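Local coordinates for folylpolyglutamate synthase protein FOLC (PDB 2VOS), which probably adds L-glutamate, at the cost of ATP, to dihydropteroate to give dihydrofolate and to tetrahydrofolates to extend their polyglutamate tails, at residues A[218-223]-A[252-257]; A[65-70]-A[189-194]; A[389-394]-A[423-428]. One frame throughout, in Å; residues are numbered along the deposited sequence.

Contact 1: A[218-223]-A[252-257]; sequences GIITRA and ADASVA
A252 sits against the backbone of the opposing loop, its CB 3.4 Å from I220 O. I220 CG2 lies 3.7 Å from A252 CB and 3.6 Å from A254 CB, bridging the two alanine methyls. With chi1 at -58°, CG1 lies beside the backbone N and CG2 anti to it, turned toward the alanines. Farther along, the backbones come close enough for R222 CA to approach A252 O at 3.3 Å, a CA-H...O contact, while a water accepts from A223 N (3.0 Å) and can donate to the same A252 O, though it has other acceptors in reach.

On the solvent side, R222 and D253 run side by side in the same direction. D253 OD1 sits over one face of the guanidinium, displaced toward its rim, 3.1 Å from R222 NH1. No N-H is aimed at that oxygen, and the pairing is one of charge. The long, weak ion pair of R222 NH1 with D229 adds a second acidic neighbour.

D253 itself, with positive phi, ends helix 239-251 in a Schellman motif, after which the chain enters strand 255-258. T221 anchors the other loop through N188 and T230, and I220 also rests on S249. Together the segments join the loop after helix 209-217 to the helix-to-strand turn before the edge strand of the central sheet, in the Mur ligase middle domain with its P-loop NTPase-like fold.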
loop_
_atom_site.group_PDB
_atom_site.type_symbol
_atom_site.label_atom_id
_atom_site.label_comp_id
_atom_site.label_asym_id
_atom_site.label_seq_id
_atom_site.Cartn_x
_atom_site.Cartn_y
_atom_site.Cartn_z
ATOM N N GLY A 218 11.475 -13.654 -3.074
ATOM C CA GLY A 218 12.744 -13.553 -2.349
ATOM C C GLY A 218 12.584 -13.173 -0.870
ATOM O O GLY A 218 13.540 -13.257 -0.112
ATOM N N ILE A 219 11.382 -12.800 -0.415
ATOM C CA ILE A 219 11.256 -12.510 1.008
ATOM C C ILE A 219 10.928 -13.775 1.823
ATOM O O ILE A 219 10.870 -13.737 3.073
ATOM C CB ILE A 219 10.202 -11.364 1.311
ATOM C CG1 ILE A 219 8.756 -11.859 1.034
ATOM C CG2 ILE A 219 10.580 -10.071 0.545
ATOM C CD1 ILE A 219 7.671 -11.067 1.807
ATOM N N ILE A 220 10.662 -14.878 1.135
ATOM C CA ILE A 220 10.395 -16.126 1.843
ATOM C C ILE A 220 11.775 -16.775 2.086
ATOM O O ILE A 220 12.398 -17.242 1.123
ATOM C CB ILE A 220 9.522 -17.098 0.960
ATOM C CG1 ILE A 220 8.180 -16.452 0.540
ATOM C CG2 ILE A 220 9.280 -18.438 1.674
ATOM C CD1 ILE A 220 7.494 -17.146 -0.686
ATOM N N THR A 221 12.249 -16.825 3.336
ATOM C CA THR A 221 13.628 -17.263 3.629
ATOM C C THR A 221 13.638 -18.463 4.564
ATOM O O THR A 221 12.707 -18.609 5.373
ATOM C CB THR A 221 14.438 -16.116 4.287
ATOM O OG1 THR A 221 13.828 -15.787 5.531
ATOM C CG2 THR A 221 14.375 -14.862 3.447
ATOM N N ARG A 222 14.664 -19.300 4.493
ATOM C CA ARG A 222 14.771 -20.449 5.404
ATOM C C ARG A 222 14.984 -19.942 6.838
ATOM O O ARG A 222 15.757 -19.009 7.061
ATOM C CB ARG A 222 15.905 -21.366 4.973
ATOM C CG ARG A 222 16.122 -22.591 5.909
ATOM C CD ARG A 222 16.918 -23.718 5.214
ATOM N NE ARG A 222 17.219 -24.885 6.069
ATOM C CZ ARG A 222 16.345 -25.554 6.838
ATOM N NH1 ARG A 222 15.071 -25.172 6.927
ATOM N NH2 ARG A 222 16.750 -26.617 7.544
ATOM N N ALA A 223 14.269 -20.512 7.801
ATOM C CA ALA A 223 14.390 -20.118 9.213
ATOM C C ALA A 223 15.707 -20.656 9.815
ATOM O O ALA A 223 16.237 -21.680 9.345
ATOM C CB ALA A 223 13.201 -20.654 10.008
ATOM N N ALA A 252 12.880 -22.602 0.319
ATOM C CA ALA A 252 13.046 -22.018 1.667
ATOM C C ALA A 252 12.603 -22.919 2.829
ATOM O O ALA A 252 12.608 -22.484 4.015
ATOM C CB ALA A 252 12.316 -20.610 1.775
ATOM N N ASP A 253 12.199 -24.157 2.521
ATOM C CA ASP A 253 11.595 -25.012 3.550
ATOM C C ASP A 253 10.360 -24.384 4.199
ATOM O O ASP A 253 10.123 -24.558 5.404
ATOM C CB ASP A 253 12.603 -25.208 4.660
ATOM C CG ASP A 253 13.100 -26.600 4.732
ATOM O OD1 ASP A 253 14.283 -26.826 4.374
ATOM O OD2 ASP A 253 12.284 -27.461 5.134
ATOM N N ALA A 254 9.593 -23.620 3.439
ATOM C CA ALA A 254 8.515 -22.862 4.064
ATOM C C ALA A 254 7.206 -23.659 4.068
ATOM O O ALA A 254 6.906 -24.312 3.084
ATOM C CB ALA A 254 8.356 -21.493 3.322
ATOM N N SER A 255 6.438 -23.611 5.164
ATOM C CA SER A 255 5.051 -24.097 5.160
ATOM C C SER A 255 4.199 -23.116 4.374
ATOM O O SER A 255 4.410 -21.911 4.495
ATOM C CB SER A 255 4.496 -24.114 6.570
ATOM O OG SER A 255 5.271 -24.952 7.387
ATOM N N VAL A 256 3.216 -23.588 3.627
ATOM C CA VAL A 256 2.449 -22.697 2.818
ATOM C C VAL A 256 0.974 -22.713 3.190
ATOM O O VAL A 256 0.418 -23.774 3.424
ATOM C CB VAL A 256 2.582 -23.060 1.343
ATOM C CG1 VAL A 256 1.613 -22.212 0.547
ATOM C CG2 VAL A 256 4.049 -22.836 0.845
ATOM N N ALA A 257 0.347 -21.538 3.243
ATOM C CA ALA A 257 -1.101 -21.422 3.407
ATOM C C ALA A 257 -1.568 -20.591 2.215
ATOM O O ALA A 257 -1.054 -19.476 1.995
ATOM C CB ALA A 257 -1.405 -20.675 4.733
HETATM O O HOH W 1 12.024 -22.341 7.035
#

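Contact 2: A[65-70]-A[189-194]; sequences PSIHIA and APVAVI
H68 O receives the N-H of V193 at 2.7 Å, nearly in line with the carbonyl bond, and also meets A192 CA in a CA-H...O contact. The ladder continues from A70 N to V193 O at 2.8 Å, almost straight at 175°. From H68 N to V191 O the bond is longer, 3.0 Å, and its donor is tilted out of the carbonyl plane. Strands 66-70 and 191-194 are thus parallel neighbours, with I67, H68, I69 and A70 opposite V191, A192, V193 and I194.

On the face bearing I67, I69, V191 and V193, I67 CG2 meets V193 CG2 obliquely at 3.8 Å. I69 lies alongside V193, its CG1 3.8 Å from V193 CB. Helices 75-88 and 296-312 pack over this layer.

On the other face, H68 CB touches A189 CB at 3.5 Å. With CG anti to the backbone N (chi1 -162°), the imidazole swings away from the partner strand; a water in the ring plane joins H68 ND1 to A189 N, and T184 holds NE2. At the strand entrance P190 CD packs on S66 O, a buried carbonyl without a polar partner.

Strand 66-70 runs on toward N73, G74, K75 and T76, which bind ADP, and the side chain of I69 is about 4 Å from that of K75. This is the parallel core of a P-loop NTPase-type sheet, its central strand feeding the nucleotide-binding loop and helix 75-88.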
loop_
_atom_site.group_PDB
_atom_site.type_symbol
_atom_site.label_atom_id
_atom_site.label_comp_id
_atom_site.label_asym_id
_atom_site.label_seq_id
_atom_site.Cartn_x
_atom_site.Cartn_y
_atom_site.Cartn_z
ATOM N N PRO A 65 10.614 -10.213 16.016
ATOM C CA PRO A 65 10.151 -10.968 14.841
ATOM C C PRO A 65 9.303 -10.059 13.968
ATOM O O PRO A 65 8.751 -9.067 14.508
ATOM C CB PRO A 65 9.245 -12.045 15.464
ATOM C CG PRO A 65 8.649 -11.336 16.637
ATOM C CD PRO A 65 9.829 -10.504 17.229
ATOM N N SER A 66 9.223 -10.342 12.668
ATOM C CA SER A 66 8.480 -9.506 11.718
ATOM C C SER A 66 7.524 -10.342 10.901
ATOM O O SER A 66 7.739 -11.542 10.675
ATOM C CB SER A 66 9.428 -8.852 10.663
ATOM O OG SER A 66 10.319 -7.864 11.223
ATOM N N ILE A 67 6.501 -9.684 10.385
ATOM C CA ILE A 67 5.676 -10.253 9.352
ATOM C C ILE A 67 5.908 -9.353 8.133
ATOM O O ILE A 67 5.769 -8.112 8.224
ATOM C CB ILE A 67 4.169 -10.166 9.783
ATOM C CG1 ILE A 67 3.939 -10.981 11.073
ATOM C CG2 ILE A 67 3.212 -10.583 8.645
ATOM C CD1 ILE A 67 2.612 -10.575 11.784
ATOM N N HIS A 68 6.280 -9.975 7.024
ATOM C CA HIS A 68 6.955 -9.334 5.918
ATOM C C HIS A 68 6.048 -9.465 4.713
ATOM O O HIS A 68 5.607 -10.553 4.357
ATOM C CB HIS A 68 8.323 -10.002 5.689
ATOM C CG HIS A 68 9.281 -9.175 4.878
ATOM N ND1 HIS A 68 10.517 -9.638 4.478
ATOM C CD2 HIS A 68 9.192 -7.900 4.423
ATOM C CE1 HIS A 68 11.145 -8.687 3.805
ATOM N NE2 HIS A 68 10.365 -7.617 3.767
ATOM N N ILE A 69 5.731 -8.348 4.062
ATOM C CA ILE A 69 4.670 -8.368 3.080
ATOM C C ILE A 69 5.122 -7.865 1.697
ATOM O O ILE A 69 5.649 -6.737 1.576
ATOM C CB ILE A 69 3.450 -7.479 3.583
ATOM C CG1 ILE A 69 2.906 -8.038 4.930
ATOM C CG2 ILE A 69 2.386 -7.361 2.537
ATOM C CD1 ILE A 69 2.193 -6.935 5.790
ATOM N N ALA A 70 4.900 -8.697 0.663
ATOM C CA ALA A 70 5.242 -8.330 -0.742
ATOM C C ALA A 70 4.035 -8.587 -1.588
ATOM O O ALA A 70 3.024 -9.162 -1.111
ATOM C CB ALA A 70 6.452 -9.135 -1.220
ATOM N N ALA A 189 12.040 -13.013 7.975
ATOM C CA ALA A 189 10.781 -13.002 8.684
ATOM C C ALA A 189 10.199 -14.407 8.875
ATOM O O ALA A 189 10.207 -15.226 7.931
ATOM C CB ALA A 189 9.805 -12.118 7.982
ATOM N N PRO A 190 9.659 -14.677 10.084
ATOM C CA PRO A 190 9.027 -16.012 10.284
ATOM C C PRO A 190 7.679 -16.147 9.508
ATOM O O PRO A 190 7.168 -17.267 9.321
ATOM C CB PRO A 190 8.798 -16.077 11.794
ATOM C CG PRO A 190 8.792 -14.594 12.260
ATOM C CD PRO A 190 9.703 -13.860 11.326
ATOM N N VAL A 191 7.102 -15.025 9.095
ATOM C CA VAL A 191 5.881 -15.067 8.285
ATOM C C VAL A 191 6.103 -14.121 7.093
ATOM O O VAL A 191 6.427 -12.937 7.277
ATOM C CB VAL A 191 4.627 -14.586 9.029
ATOM C CG1 VAL A 191 3.461 -14.601 8.082
ATOM C CG2 VAL A 191 4.316 -15.526 10.228
ATOM N N ALA A 192 5.968 -14.653 5.890
ATOM C CA ALA A 192 6.104 -13.880 4.653
ATOM C C ALA A 192 4.756 -13.911 3.934
ATOM O O ALA A 192 4.160 -14.963 3.733
ATOM C CB ALA A 192 7.201 -14.503 3.759
ATOM N N VAL A 193 4.266 -12.762 3.532
ATOM C CA VAL A 193 2.958 -12.690 3.004
ATOM C C VAL A 193 3.088 -12.227 1.592
ATOM O O VAL A 193 3.819 -11.227 1.326
ATOM C CB VAL A 193 2.175 -11.642 3.798
ATOM C CG1 VAL A 193 0.737 -11.476 3.281
ATOM C CG2 VAL A 193 2.190 -11.988 5.316
ATOM N N ILE A 194 2.380 -12.893 0.676
ATOM C CA ILE A 194 2.425 -12.474 -0.750
ATOM C C ILE A 194 1.007 -12.137 -1.214
ATOM O O ILE A 194 0.190 -13.015 -1.425
ATOM C CB ILE A 194 2.992 -13.580 -1.699
ATOM C CG1 ILE A 194 4.265 -14.213 -1.112
ATOM C CG2 ILE A 194 3.254 -12.965 -3.170
ATOM C CD1 ILE A 194 5.499 -13.279 -1.010
HETATM O O HOH W 2 11.914 -12.051 5.197
#

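Contact 3: A[389-394]-A[423-428]; sequences GILAAL and ERFGPD
L391 opens the contact by laying its CB against the aliphatic stem of R424, 4.0 Å from R424 CG. Its CD2 reaches in another direction, to 3.9 Å from F425 CE1, and the leucine and phenylalanine side chains cross at about a right angle. The carbonyl of L391 approaches the same corner of the ring obliquely, again 3.9 Å from F425 CE1. A420 and A421, earlier in helix 414-425, also touch L391.

One residue on, the A392 methyl lies over a face of the R424 guanidinium, displaced toward the rim and 3.7 Å from R424 CZ. The arginine bends at chi2 (-87°) and then runs extended past A392, its CD 3.9 Å from A392 CB. Its NH2 pairs with D388, close to the start of helix 387-394, a salt bridge that is consistent with the guanidinium being held over the methyl.

At the end of the first segment, the backbone of L394 meets the ring obliquely, L394 C lying 4.2 Å from F425 CZ. E395 and F398 add further contacts to this phenylalanine, while the L394 side chain leads away to A359 on helix 356-368.

No hydrogen bond links the two segments. Between them, the contact in the glutamate ligase domain therefore rests on apolar packing around a buried phenylalanine and, at the surface, on an arginine whose aliphatic stem packs on L391, whose guanidinium face lies against A392 and whose NH2 is paired with D388.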
loop_
_atom_site.group_PDB
_atom_site.type_symbol
_atom_site.label_atom_id
_atom_site.label_comp_id
_atom_site.label_asym_id
_atom_site.label_seq_id
_atom_site.Cartn_x
_atom_site.Cartn_y
_atom_site.Cartn_z
ATOM N N GLY A 389 -4.178 0.833 -19.469
ATOM C CA GLY A 389 -4.902 -0.140 -18.650
ATOM C C GLY A 389 -5.703 0.516 -17.506
ATOM O O GLY A 389 -6.838 0.103 -17.182
ATOM N N ILE A 390 -5.120 1.519 -16.849
ATOM C CA ILE A 390 -5.884 2.304 -15.852
ATOM C C ILE A 390 -7.134 2.968 -16.480
ATOM O O ILE A 390 -8.228 2.853 -15.934
ATOM C CB ILE A 390 -5.004 3.364 -15.171
ATOM C CG1 ILE A 390 -3.964 2.641 -14.288
ATOM C CG2 ILE A 390 -5.834 4.286 -14.257
ATOM C CD1 ILE A 390 -2.644 3.436 -14.060
ATOM N N LEU A 391 -6.978 3.668 -17.602
ATOM C CA LEU A 391 -8.094 4.383 -18.175
ATOM C C LEU A 391 -9.196 3.403 -18.631
ATOM O O LEU A 391 -10.410 3.652 -18.457
ATOM C CB LEU A 391 -7.613 5.221 -19.366
ATOM C CG LEU A 391 -6.699 6.394 -18.947
ATOM C CD1 LEU A 391 -5.808 6.909 -20.092
ATOM C CD2 LEU A 391 -7.532 7.523 -18.345
ATOM N N ALA A 392 -8.762 2.287 -19.193
ATOM C CA ALA A 392 -9.715 1.304 -19.727
ATOM C C ALA A 392 -10.568 0.687 -18.579
ATOM O O ALA A 392 -11.745 0.409 -18.764
ATOM C CB ALA A 392 -8.984 0.222 -20.504
ATOM N N ALA A 393 -9.997 0.568 -17.387
ATOM C CA ALA A 393 -10.723 0.016 -16.253
ATOM C C ALA A 393 -11.704 1.043 -15.709
ATOM O O ALA A 393 -12.754 0.682 -15.147
ATOM C CB ALA A 393 -9.739 -0.404 -15.108
ATOM N N LEU A 394 -11.395 2.332 -15.875
ATOM C CA LEU A 394 -12.227 3.377 -15.251
ATOM C C LEU A 394 -13.271 3.932 -16.199
ATOM O O LEU A 394 -14.273 4.531 -15.756
ATOM C CB LEU A 394 -11.359 4.523 -14.710
ATOM C CG LEU A 394 -10.424 4.007 -13.607
ATOM C CD1 LEU A 394 -9.374 5.056 -13.145
ATOM C CD2 LEU A 394 -11.257 3.510 -12.452
ATOM N N GLU A 423 -8.203 8.734 -26.005
ATOM C CA GLU A 423 -8.226 7.480 -26.777
ATOM C C GLU A 423 -9.205 6.464 -26.201
ATOM O O GLU A 423 -9.733 5.647 -26.944
ATOM C CB GLU A 423 -6.824 6.826 -26.886
ATOM C CG GLU A 423 -5.748 7.588 -27.715
ATOM C CD GLU A 423 -5.865 7.375 -29.245
ATOM O OE1 GLU A 423 -6.733 6.557 -29.671
ATOM O OE2 GLU A 423 -5.082 8.019 -30.025
ATOM N N ARG A 424 -9.434 6.503 -24.877
ATOM C CA ARG A 424 -10.420 5.630 -24.232
ATOM C C ARG A 424 -11.802 6.264 -23.975
ATOM O O ARG A 424 -12.813 5.608 -24.114
ATOM C CB ARG A 424 -9.866 5.095 -22.904
ATOM C CG ARG A 424 -8.670 4.221 -23.105
ATOM C CD ARG A 424 -9.162 2.817 -23.344
ATOM N NE ARG A 424 -8.052 1.935 -23.662
ATOM C CZ ARG A 424 -8.209 0.684 -24.073
ATOM N NH1 ARG A 424 -9.438 0.189 -24.189
ATOM N NH2 ARG A 424 -7.151 -0.056 -24.378
ATOM N N PHE A 425 -11.848 7.530 -23.600
ATOM C CA PHE A 425 -13.111 8.162 -23.263
ATOM C C PHE A 425 -13.809 8.857 -24.439
ATOM O O PHE A 425 -15.040 9.040 -24.403
ATOM C CB PHE A 425 -12.899 9.183 -22.149
ATOM C CG PHE A 425 -12.728 8.575 -20.787
ATOM C CD1 PHE A 425 -11.550 7.909 -20.460
ATOM C CD2 PHE A 425 -13.723 8.708 -19.819
ATOM C CE1 PHE A 425 -11.378 7.357 -19.180
ATOM C CE2 PHE A 425 -13.555 8.166 -18.537
ATOM C CZ PHE A 425 -12.396 7.495 -18.220
ATOM N N GLY A 426 -13.031 9.230 -25.463
ATOM C CA GLY A 426 -13.481 10.167 -26.482
ATOM C C GLY A 426 -13.217 11.543 -25.906
ATOM O O GLY A 426 -13.409 11.760 -24.714
ATOM N N PRO A 427 -12.732 12.474 -26.731
ATOM C CA PRO A 427 -12.436 13.836 -26.313
ATOM C C PRO A 427 -13.595 14.603 -25.636
ATOM O O PRO A 427 -13.322 15.459 -24.792
ATOM C CB PRO A 427 -12.010 14.514 -27.619
ATOM C CG PRO A 427 -12.640 13.677 -28.688
ATOM C CD PRO A 427 -12.448 12.287 -28.167
ATOM N N ASP A 428 -14.858 14.293 -25.962
ATOM C CA ASP A 428 -16.008 14.927 -25.275
ATOM C C ASP A 428 -16.138 14.638 -23.775
ATOM O O ASP A 428 -16.788 15.383 -23.073
ATOM C CB ASP A 428 -17.321 14.587 -25.978
ATOM C CG ASP A 428 -17.372 15.159 -27.393
ATOM O OD1 ASP A 428 -18.064 16.183 -27.628
ATOM O OD2 ASP A 428 -16.692 14.590 -28.286
#

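From the N terminus, strand 66-70 pairs with strand 191-194 across 118 intervening residues: contact 2 closes this long loop by setting two parallel strands side by side. Contact 1 follows in series and closes a shorter loop of 28 residues, from the segment after helix 209-217 to the edge strand 255-258 of the same sheet. The two touch: I219 CD1 packs 3.3 Å from H68 O and 3.8 Å from A70 CB. Contact 3, also closing 28 residues, joins helices 387-394 and 414-425 in the glutamate ligase domain, its nearest atoms about 19 Å from contact 2. None of the three loops nests in or crosses another.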